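Local coordinates for protein her-1 (Caenorhabditis elegans, PDB 1SZH) that dictates male development, inhibits the function of tra-2a and, as a secreted protein, probably acts directly in cell signalling during sex determination, at residues R23-C26 against C27-I30; P48-V51 against Y52-L55; N92-K95 against N96-S100; E140-F144 against E145-E149. The protein carries 2 engineered substitutions. All blocks are in the same frame, centred on the assembly; numbering follows the deposited sequence.

Contact 1 (R23-C26 against C27-I30)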
loop_
_atom_site.group_PDB
_atom_site.type_symbol
_atom_site.label_atom_id
_atom_site.label_comp_id
_atom_site.label_asym_id
_atom_site.label_seq_id
_atom_site.Cartn_x
_atom_site.Cartn_y
_atom_site.Cartn_z
ATOM N N ARG A 23 -9.402 -7.231 -18.370
ATOM C CA ARG A 23 -8.419 -6.479 -17.595
ATOM C C ARG A 23 -7.202 -7.308 -17.186
ATOM O O ARG A 23 -6.381 -6.863 -16.392
ATOM C CB ARG A 23 -9.092 -5.878 -16.357
ATOM C CG ARG A 23 -10.158 -4.852 -16.689
ATOM C CD ARG A 23 -10.742 -4.305 -15.411
ATOM N NE ARG A 23 -11.732 -3.249 -15.623
ATOM C CZ ARG A 23 -13.030 -3.460 -15.816
ATOM N NH1 ARG A 23 -13.518 -4.697 -15.836
ATOM N NH2 ARG A 23 -13.846 -2.425 -15.956
ATOM N N GLN A 24 -7.081 -8.510 -17.725
ATOM C CA GLN A 24 -5.953 -9.370 -17.396
ATOM C C GLN A 24 -4.599 -8.732 -17.658
ATOM O O GLN A 24 -3.709 -8.751 -16.801
ATOM C CB GLN A 24 -6.016 -10.658 -18.219
ATOM C CG GLN A 24 -7.152 -11.541 -17.868
ATOM C CD GLN A 24 -6.999 -12.071 -16.480
ATOM O OE1 GLN A 24 -6.030 -12.780 -16.184
ATOM N NE2 GLN A 24 -7.936 -11.728 -15.607
ATOM N N GLU A 25 -4.432 -8.203 -18.864
ATOM C CA GLU A 25 -3.170 -7.599 -19.253
ATOM C C GLU A 25 -2.836 -6.427 -18.377
ATOM O O GLU A 25 -1.678 -6.240 -17.998
ATOM C CB GLU A 25 -3.212 -7.142 -20.718
ATOM C CG GLU A 25 -3.066 -8.271 -21.715
ATOM C CD GLU A 25 -1.629 -8.746 -21.864
ATOM O OE1 GLU A 25 -1.037 -9.219 -20.871
ATOM O OE2 GLU A 25 -1.088 -8.648 -22.987
ATOM N N CYS A 26 -3.839 -5.622 -18.054
ATOM C CA CYS A 26 -3.608 -4.467 -17.205
ATOM C C CYS A 26 -3.171 -4.918 -15.814
ATOM O O CYS A 26 -2.257 -4.343 -15.235
ATOM C CB CYS A 26 -4.868 -3.589 -17.088
ATOM S SG CYS A 26 -4.625 -2.102 -16.104
ATOM N N CYS A 27 -3.822 -5.944 -15.280
ATOM C CA CYS A 27 -3.442 -6.445 -13.956
ATOM C C CYS A 27 -2.024 -6.993 -13.953
ATOM O O CYS A 27 -1.264 -6.769 -13.012
ATOM C CB CYS A 27 -4.448 -7.501 -13.501
ATOM S SG CYS A 27 -5.917 -6.667 -12.878
ATOM N N ILE A 28 -1.655 -7.706 -15.010
ATOM C CA ILE A 28 -0.293 -8.232 -15.127
ATOM C C ILE A 28 0.676 -7.058 -15.164
ATOM O O ILE A 28 1.721 -7.084 -14.502
ATOM C CB ILE A 28 -0.168 -9.100 -16.392
ATOM C CG1 ILE A 28 -0.918 -10.417 -16.167
ATOM C CG2 ILE A 28 1.291 -9.392 -16.720
ATOM C CD1 ILE A 28 -1.170 -11.213 -17.437
ATOM N N GLU A 29 0.310 -6.003 -15.895
ATOM C CA GLU A 29 1.184 -4.822 -15.993
ATOM C C GLU A 29 1.411 -4.113 -14.664
ATOM O O GLU A 29 2.553 -3.803 -14.305
ATOM C CB GLU A 29 0.615 -3.822 -16.996
ATOM C CG GLU A 29 0.758 -4.236 -18.443
ATOM C CD GLU A 29 1.649 -3.278 -19.230
ATOM O OE1 GLU A 29 2.535 -3.764 -19.951
ATOM O OE2 GLU A 29 1.447 -2.043 -19.139
ATOM N N ILE A 30 0.332 -3.859 -13.910
ATOM C CA ILE A 30 0.545 -3.176 -12.644
ATOM C C ILE A 30 1.306 -4.065 -11.658
ATOM O O ILE A 30 2.046 -3.568 -10.816
ATOM C CB ILE A 30 -0.778 -2.623 -12.050
ATOM C CG1 ILE A 30 -1.724 -3.740 -11.597
ATOM C CG2 ILE A 30 -1.494 -1.782 -13.116
ATOM C CD1 ILE A 30 -1.527 -4.188 -10.144
#
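The N-terminal turns of the α-helix spanning 24-33 are made here, with Arg23 at the N-cap position accepting from Cys27. Cys27 N gives its hydrogen to Arg23 O at 2.9 Å, with an N-H...O angle of 162°. The same i to i+4 step then repeats three times: Ile28 N to Gln24 O, Glu29 N to Glu25 O and Ile30 N to Cys26 O, which identifies the segment as regular α-helix. The side chains of the second turn lean on the carbonyls they climb past. Ile28 sets CG1 beside its own backbone N (chi1 -72°), and this branch rests 3.3 Å from Gln24 O, while CD1 goes on to meet the Glu25 carboxylate atom OE1 at 4.0 Å, the two chains crossing obliquely. Glu29 does likewise with its CG, 3.2 Å from Glu25 O, before its chain bends at chi2. Its OE1 remains 6.6 Å from Glu25 OE1, so the two like charges do not meet. In Cys26 the SG stands anti to the backbone N (chi1 -178°), which carries it along the helix to 4.3 Å from Ile30 CG2. Both cysteines are tied outward, Cys26 to Cys39 and Cys27 to Cys19 by disulfides. The Arg23 guanidinium is held by Gly40 O and Thr20 OG1 and lies in cation-pi contact with Tyr41, whereas Gln24 NE2 donates to Ala15 O and Thr20 O. Cys27 and Ile28 pack on helix 8-18 at Ala15, and Ile28 also at Ile11, while Ile30 faces the loop residues Thr35, Ile37 and Pro101.

Contact 2 (P48-V51 against Y52-L55)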
loop_
_atom_site.group_PDB
_atom_site.type_symbol
_atom_site.label_atom_id
_atom_site.label_comp_id
_atom_site.label_asym_id
_atom_site.label_seq_id
_atom_site.Cartn_x
_atom_site.Cartn_y
_atom_site.Cartn_z
ATOM N N PRO A 48 -11.397 -1.682 -6.893
ATOM C CA PRO A 48 -9.930 -1.755 -6.968
ATOM C C PRO A 48 -9.362 -2.254 -5.643
ATOM O O PRO A 48 -8.373 -3.011 -5.599
ATOM C CB PRO A 48 -9.527 -0.309 -7.251
ATOM C CG PRO A 48 -10.675 0.215 -8.030
ATOM C CD PRO A 48 -11.880 -0.351 -7.331
ATOM N N GLY A 49 -9.968 -1.797 -4.552
ATOM C CA GLY A 49 -9.538 -2.213 -3.228
ATOM C C GLY A 49 -9.702 -3.709 -3.024
ATOM O O GLY A 49 -8.834 -4.367 -2.438
ATOM N N TYR A 50 -10.818 -4.260 -3.484
ATOM C CA TYR A 50 -11.009 -5.700 -3.335
ATOM C C TYR A 50 -10.062 -6.475 -4.242
ATOM O O TYR A 50 -9.546 -7.545 -3.852
ATOM C CB TYR A 50 -12.485 -6.040 -3.565
ATOM C CG TYR A 50 -13.373 -5.340 -2.541
ATOM C CD1 TYR A 50 -14.550 -4.709 -2.910
ATOM C CD2 TYR A 50 -12.994 -5.282 -1.197
ATOM C CE1 TYR A 50 -15.332 -4.014 -1.965
ATOM C CE2 TYR A 50 -13.760 -4.597 -0.250
ATOM C CZ TYR A 50 -14.929 -3.973 -0.643
ATOM O OH TYR A 50 -15.684 -3.299 0.301
ATOM N N VAL A 51 -9.791 -5.952 -5.435
ATOM C CA VAL A 51 -8.846 -6.610 -6.331
ATOM C C VAL A 51 -7.462 -6.604 -5.683
ATOM O O VAL A 51 -6.692 -7.558 -5.794
ATOM C CB VAL A 51 -8.813 -5.906 -7.695
ATOM C CG1 VAL A 51 -7.724 -6.507 -8.611
ATOM C CG2 VAL A 51 -10.197 -6.014 -8.334
ATOM N N TYR A 52 -7.124 -5.514 -5.005
ATOM C CA TYR A 52 -5.828 -5.438 -4.329
ATOM C C TYR A 52 -5.689 -6.571 -3.316
ATOM O O TYR A 52 -4.650 -7.241 -3.229
ATOM C CB TYR A 52 -5.704 -4.098 -3.601
ATOM C CG TYR A 52 -4.548 -3.957 -2.599
ATOM C CD1 TYR A 52 -3.378 -3.277 -2.925
ATOM C CD2 TYR A 52 -4.644 -4.516 -1.315
ATOM C CE1 TYR A 52 -2.328 -3.119 -1.967
ATOM C CE2 TYR A 52 -3.623 -4.377 -0.382
ATOM C CZ TYR A 52 -2.464 -3.682 -0.719
ATOM O OH TYR A 52 -1.460 -3.515 0.213
ATOM N N LYS A 53 -6.758 -6.796 -2.552
ATOM C CA LYS A 53 -6.716 -7.836 -1.532
ATOM C C LYS A 53 -6.629 -9.217 -2.157
ATOM O O LYS A 53 -5.872 -10.069 -1.683
ATOM C CB LYS A 53 -7.954 -7.710 -0.643
ATOM C CG LYS A 53 -7.972 -6.383 0.087
ATOM C CD LYS A 53 -9.188 -6.229 0.957
ATOM C CE LYS A 53 -9.129 -4.917 1.730
ATOM N NZ LYS A 53 -10.283 -4.763 2.673
ATOM N N CYS A 54 -7.372 -9.426 -3.237
ATOM C CA CYS A 54 -7.334 -10.711 -3.935
ATOM C C CYS A 54 -5.900 -10.952 -4.464
ATOM O O CYS A 54 -5.329 -12.038 -4.290
ATOM C CB CYS A 54 -8.356 -10.677 -5.071
ATOM S SG CYS A 54 -8.536 -12.216 -6.013
ATOM N N LEU A 55 -5.315 -9.954 -5.132
ATOM C CA LEU A 55 -3.968 -10.117 -5.658
ATOM C C LEU A 55 -2.947 -10.412 -4.560
ATOM O O LEU A 55 -2.104 -11.292 -4.704
ATOM C CB LEU A 55 -3.537 -8.881 -6.477
ATOM C CG LEU A 55 -4.348 -8.666 -7.761
ATOM C CD1 LEU A 55 -3.873 -7.339 -8.386
ATOM C CD2 LEU A 55 -4.142 -9.799 -8.751
#
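Two tyrosine rings flank this turn, and each meets the neighbouring segment differently. The Tyr50 ring receives Lys53 at its edge, near the ring plane: Lys53 CD lies 4.5 Å from Tyr50 CD2, a loose approach of methylene to aromatic rim. The Tyr52 ring is met obliquely by Gly49 O, and closer in, Tyr52 CB stands 3.3 Å from that same carbonyl oxygen. With CG anti to the backbone N (chi1 167°), the Tyr52 ring extends toward Ile68 and Arg108, whose O and NH2 atoms hydrogen-bond its hydroxyl. Gly49 O is also touched by Lys53 CG at 3.3 Å, from which the lysine chain continues fully extended past the Tyr50 rim. All of this sits on one stretch of helix 47-59, whose α-helical character follows from four successive i to i+4 bonds. The one from Lys53 N to Gly49 O is the longest at 3.2 Å, and the one from Leu55 N to Val51 O, at 2.8 Å, is also the straightest, with an N-H...O angle of 172°. In the same pair of residues the side chains of Val51 and Leu55 run side by side and point the same way, Val51 CG1 meeting Leu55 CD1 at 3.9 Å. An alanine in place of Leu55 would remove both methyls and is likely to leave Val51 CG1 without its apolar neighbour, opening a gap toward Ala14 and Cys18 of helix 8-18. On the same turn, Cys54 is joined to Cys18 by a disulfide, while Val51 also packs on Ile37.

Contact 3 (N92-K95 against N96-S100). With ACT (acetate ion), chain C.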
loop_
_atom_site.group_PDB
_atom_site.type_symbol
_atom_site.label_atom_id
_atom_site.label_comp_id
_atom_site.label_asym_id
_atom_site.label_seq_id
_atom_site.Cartn_x
_atom_site.Cartn_y
_atom_site.Cartn_z
ATOM N N ASN A 92 3.294 11.168 -0.984
ATOM C CA ASN A 92 2.792 10.612 -2.244
ATOM C C ASN A 92 3.461 9.291 -2.613
ATOM O O ASN A 92 2.787 8.388 -3.113
ATOM C CB ASN A 92 2.941 11.636 -3.373
ATOM C CG ASN A 92 1.990 12.814 -3.204
ATOM O OD1 ASN A 92 0.903 12.669 -2.634
ATOM N ND2 ASN A 92 2.383 13.978 -3.710
ATOM N N ARG A 93 4.763 9.179 -2.355
ATOM C CA ARG A 93 5.513 7.959 -2.625
ATOM C C ARG A 93 4.899 6.867 -1.739
ATOM O O ARG A 93 4.645 5.756 -2.193
ATOM C CB ARG A 93 6.991 8.186 -2.275
ATOM C CG ARG A 93 7.840 6.937 -1.956
ATOM C CD ARG A 93 8.425 6.255 -3.176
ATOM N NE ARG A 93 9.216 7.114 -4.062
ATOM C CZ ARG A 93 10.546 7.263 -4.033
ATOM N NH1 ARG A 93 11.297 6.630 -3.143
ATOM N NH2 ARG A 93 11.138 8.002 -4.968
ATOM N N CYS A 94 4.666 7.195 -0.468
ATOM C CA CYS A 94 4.072 6.237 0.467
ATOM C C CYS A 94 2.688 5.792 -0.025
ATOM O O CYS A 94 2.397 4.597 -0.071
ATOM C CB CYS A 94 3.968 6.914 1.842
ATOM S SG CYS A 94 3.366 5.901 3.209
ATOM N N LYS A 95 1.846 6.741 -0.424
ATOM C CA LYS A 95 0.506 6.364 -0.875
ATOM C C LYS A 95 0.572 5.427 -2.079
ATOM O O LYS A 95 -0.206 4.460 -2.166
ATOM C CB LYS A 95 -0.313 7.602 -1.215
ATOM C CG LYS A 95 -0.665 8.452 0.000
ATOM C CD LYS A 95 -1.440 9.705 -0.414
ATOM C CE LYS A 95 -1.941 10.470 0.807
ATOM N NZ LYS A 95 -2.650 11.707 0.353
ATOM N N ASN A 96 1.493 5.702 -3.004
ATOM C CA ASN A 96 1.628 4.846 -4.176
ATOM C C ASN A 96 2.125 3.455 -3.767
ATOM O O ASN A 96 1.555 2.460 -4.183
ATOM C CB ASN A 96 2.585 5.473 -5.195
ATOM C CG ASN A 96 1.930 6.598 -5.985
ATOM O OD1 ASN A 96 0.727 6.549 -6.271
ATOM N ND2 ASN A 96 2.716 7.604 -6.354
ATOM N N LEU A 97 3.168 3.392 -2.951
ATOM C CA LEU A 97 3.689 2.095 -2.520
ATOM C C LEU A 97 2.639 1.292 -1.775
ATOM O O LEU A 97 2.471 0.093 -2.022
ATOM C CB LEU A 97 4.903 2.286 -1.589
ATOM C CG LEU A 97 6.190 2.782 -2.245
ATOM C CD1 LEU A 97 7.167 3.289 -1.164
ATOM C CD2 LEU A 97 6.792 1.657 -3.055
ATOM N N MET A 98 1.932 1.948 -0.866
ATOM C CA MET A 98 0.968 1.241 -0.024
ATOM C C MET A 98 -0.294 0.798 -0.724
ATOM O O MET A 98 -1.129 0.125 -0.121
ATOM C CB MET A 98 0.628 2.102 1.204
ATOM C CG MET A 98 1.853 2.369 2.111
ATOM S SD MET A 98 2.409 0.904 3.052
ATOM C CE MET A 98 1.155 0.843 4.366
ATOM N N THR A 99 -0.448 1.180 -1.990
ATOM C CA THR A 99 -1.608 0.737 -2.753
ATOM C C THR A 99 -1.174 -0.120 -3.966
ATOM O O THR A 99 -1.980 -0.388 -4.854
ATOM C CB THR A 99 -2.479 1.938 -3.232
ATOM O OG1 THR A 99 -1.655 2.885 -3.928
ATOM C CG2 THR A 99 -3.152 2.625 -2.044
ATOM N N SER A 100 0.096 -0.550 -3.982
ATOM C CA SER A 100 0.665 -1.369 -5.071
ATOM C C SER A 100 0.655 -2.818 -4.548
ATOM O O SER A 100 1.524 -3.220 -3.787
ATOM C CB SER A 100 2.087 -0.892 -5.390
ATOM O OG SER A 100 2.022 0.424 -5.927
HETATM C C ACT C . 8.886 9.840 -6.515
HETATM O O ACT C . 8.138 8.827 -6.131
HETATM O OXT ACT C . 8.660 11.080 -6.279
HETATM C CH3 ACT C . 10.145 9.635 -7.286
#
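Arg93 and Leu97 lie side by side, one turn apart and pointing the same way, with Arg93 CG 3.8 Å from Leu97 CD1. The arginine chain folds at chi2 (85°) and again at chi3, which brings CD equally near that methyl and turns the guanidinium to an acetate ion, probably from the crystallisation liquor. Arg93 NE donates to the acetate O at 2.9 Å and 167°, with the oxygen in the guanidinium plane at its edge; Arg89 NE binds the same ion. On another side of the turn Cys94 SG approaches Met98 CG at 4.0 Å. These pairs are spaced by the i to i+4 bonds of the last part of helix 85-97, from Asn96 N, Leu97 N and Met98 N to the carbonyls of Asn92, Arg93 and Cys94. The next carbonyls are met differently. Lys95 O takes the hydroxyl of Thr99, OG1 lying 2.8 Å away, and Asn96 O accepts from two donors on opposite faces of its carbonyl plane, Thr99 N and, at 2.7 Å, Ser100 OG. A type I beta turn runs from Leu97 to Ser100, closed by Ser100 N on Leu97 O. Farther out, Cys94 is in disulfide linkage with Cys76, and Lys95 NZ forms a salt bridge with Glu91. Leu97 packs on Ser111 and Ile112 of helix 105-115, while Cys94 and Met98 meet Phe126 of helix 120-134.

Contact 4 (E140-F144 against E145-E149). Engineered in segment 145-149: Glu149 (natural residue Asn).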
loop_
_atom_site.group_PDB
_atom_site.type_symbol
_atom_site.label_atom_id
_atom_site.label_comp_id
_atom_site.label_asym_id
_atom_site.label_seq_id
_atom_site.Cartn_x
_atom_site.Cartn_y
_atom_site.Cartn_z
ATOM N N GLU A 140 -9.104 6.615 10.616
ATOM C CA GLU A 140 -9.660 7.826 10.026
ATOM C C GLU A 140 -10.432 8.642 11.068
ATOM O O GLU A 140 -10.644 9.847 10.899
ATOM C CB GLU A 140 -10.589 7.455 8.863
ATOM C CG GLU A 140 -9.924 6.590 7.800
ATOM C CD GLU A 140 -10.188 5.101 7.984
ATOM O OE1 GLU A 140 -10.132 4.605 9.132
ATOM O OE2 GLU A 140 -10.442 4.424 6.964
ATOM N N VAL A 141 -10.840 7.983 12.150
ATOM C CA VAL A 141 -11.579 8.621 13.242
ATOM C C VAL A 141 -10.693 9.571 14.067
ATOM O O VAL A 141 -11.163 10.575 14.619
ATOM C CB VAL A 141 -12.179 7.530 14.185
ATOM C CG1 VAL A 141 -12.786 8.161 15.448
ATOM C CG2 VAL A 141 -13.237 6.726 13.433
ATOM N N LEU A 142 -9.406 9.242 14.147
ATOM C CA LEU A 142 -8.427 10.026 14.903
ATOM C C LEU A 142 -7.479 10.767 13.970
ATOM O O LEU A 142 -7.126 10.259 12.911
ATOM C CB LEU A 142 -7.571 9.106 15.772
ATOM C CG LEU A 142 -8.243 8.222 16.836
ATOM C CD1 LEU A 142 -7.207 7.336 17.496
ATOM C CD2 LEU A 142 -8.897 9.110 17.874
ATOM N N GLN A 143 -7.075 11.970 14.352
ATOM C CA GLN A 143 -6.100 12.691 13.547
ATOM C C GLN A 143 -4.783 12.343 14.222
ATOM O O GLN A 143 -4.766 12.038 15.416
ATOM C CB GLN A 143 -6.363 14.192 13.569
ATOM C CG GLN A 143 -6.878 14.708 14.877
ATOM C CD GLN A 143 -7.202 16.178 14.804
ATOM O OE1 GLN A 143 -7.867 16.630 13.870
ATOM N NE2 GLN A 143 -6.740 16.940 15.792
ATOM N N PHE A 144 -3.678 12.374 13.475
ATOM C CA PHE A 144 -2.397 11.983 14.057
ATOM C C PHE A 144 -2.075 12.701 15.338
ATOM O O PHE A 144 -1.434 12.129 16.221
ATOM C CB PHE A 144 -1.241 12.202 13.071
ATOM C CG PHE A 144 -1.424 11.528 11.742
ATOM C CD1 PHE A 144 -1.765 12.280 10.616
ATOM C CD2 PHE A 144 -1.314 10.143 11.619
ATOM C CE1 PHE A 144 -1.960 11.673 9.373
ATOM C CE2 PHE A 144 -1.505 9.515 10.378
ATOM C CZ PHE A 144 -1.846 10.278 9.251
ATOM N N GLU A 145 -2.485 13.958 15.430
ATOM C CA GLU A 145 -2.216 14.754 16.628
ATOM C C GLU A 145 -2.770 14.114 17.901
ATOM O O GLU A 145 -2.314 14.424 19.002
ATOM C CB GLU A 145 -2.791 16.163 16.469
ATOM C CG GLU A 145 -2.233 16.946 15.286
ATOM C CD GLU A 145 -3.041 16.729 14.033
ATOM O OE1 GLU A 145 -4.060 15.960 14.056
ATOM O OE2 GLU A 145 -2.680 17.319 12.951
ATOM N N GLU A 146 -3.738 13.212 17.752
ATOM C CA GLU A 146 -4.349 12.553 18.913
ATOM C C GLU A 146 -3.606 11.337 19.441
ATOM O O GLU A 146 -3.813 10.930 20.583
ATOM C CB GLU A 146 -5.796 12.162 18.605
ATOM C CG GLU A 146 -6.703 13.352 18.399
ATOM C CD GLU A 146 -8.188 13.002 18.480
ATOM O OE1 GLU A 146 -8.668 12.659 19.594
ATOM O OE2 GLU A 146 -8.873 13.076 17.436
ATOM N N TYR A 147 -2.747 10.734 18.630
ATOM C CA TYR A 147 -2.022 9.583 19.141
ATOM C C TYR A 147 -0.535 9.702 18.884
ATOM O O TYR A 147 0.253 8.862 19.315
ATOM C CB TYR A 147 -2.595 8.289 18.571
ATOM C CG TYR A 147 -2.610 8.208 17.071
ATOM C CD1 TYR A 147 -1.554 7.620 16.379
ATOM C CD2 TYR A 147 -3.723 8.638 16.349
ATOM C CE1 TYR A 147 -1.615 7.440 15.001
ATOM C CE2 TYR A 147 -3.793 8.466 14.973
ATOM C CZ TYR A 147 -2.737 7.857 14.307
ATOM O OH TYR A 147 -2.828 7.611 12.965
ATOM N N CYS A 148 -0.168 10.759 18.168
ATOM C CA CYS A 148 1.228 11.081 17.905
ATOM C C CYS A 148 1.293 12.497 18.466
ATOM O O CYS A 148 0.816 13.440 17.840
ATOM C CB CYS A 148 1.525 11.097 16.406
ATOM S SG CYS A 148 1.289 9.469 15.643
ATOM N N GLU A 149 1.888 12.594 19.701
ATOM C CA GLU A 149 2.016 13.879 20.378
ATOM C C GLU A 149 3.250 14.700 20.042
ATOM O O GLU A 149 3.587 15.617 20.790
ATOM C CB GLU A 149 1.991 13.687 21.891
ATOM C CG GLU A 149 0.747 13.028 22.446
ATOM C CD GLU A 149 0.759 13.020 23.973
ATOM O OE1 GLU A 149 1.733 13.567 24.560
ATOM O OE2 GLU A 149 -0.200 12.486 24.595
HETATM O O HOH W 1 -4.993 8.394 11.864
#
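Tyr147 turns back over the residues just before it, and its side chain can be followed outward against them. From CB, the ring carbon CG is set between the backbone N and the carbonyl carbon (chi1 57°), which brings the ring over Phe144. On one flank CD2 and CE2 each lie 3.7 Å from Gln143 O, and CD2 also meets Leu142 CD1 at 3.9 Å. Over the ring face comes Phe144 CA, 4.3 Å from the centroid and 25° off the normal, a CH-pi contact. Farther out, CZ approaches Phe144 CD2 at 3.8 Å, the two aromatic side chains running side by side in the same direction. At the tip, OH reaches the same Phe144 CD2 at 3.2 Å and shares a water with Leu142 O; this water lies in the ring plane at its edge, 2.6 Å from Tyr147 OH. Were this ring replaced by a leucine, the water would probably lose its link to the side chain and Phe144 CA its aromatic face. The backbone fixes the bend. Glu146 N donates to Gln143 O at 2.8 Å, while Phe144 O takes two donors: Tyr147 N from well above the carbonyl plane and Cys148 N nearly head-on, at 2.7 Å. Phe144 N, by contrast, is buried with no partner. Phe144 and Tyr147 both pack on Cys129 of helix 120-134, and Cys148 is disulfide-bonded to Cys125 there. Two successive i to i+3 bonds, from Gln143 O and Phe144 O, with an added i to i+4 bond to Cys148 N, are characteristic of consecutive, overlapping turns, here in the disulfide-tethered tail after helix 120-134.

The four contacts follow one another in series along a single chain. Contacts 1 and 2, on the consecutive helices 24-33 and 47-59, have centres about 13 Å apart and nearest atoms about 4 Å apart; helix 8-18 packs against both. Contacts 2 and 3 touch directly: Tyr52 CD1 lies 3.7 Å from Thr99 O, joining helix 47-59 to the turn at the end of helix 85-97. Arg108 bonds to Tyr52 OH and, weakly, to Ser100 O at this junction. Contacts 3 and 4, centres about 20 Å apart, both pack on helix 120-134. Contacts 1 and 4 lie on opposite sides of the chain's centre, about 37 Å between centres.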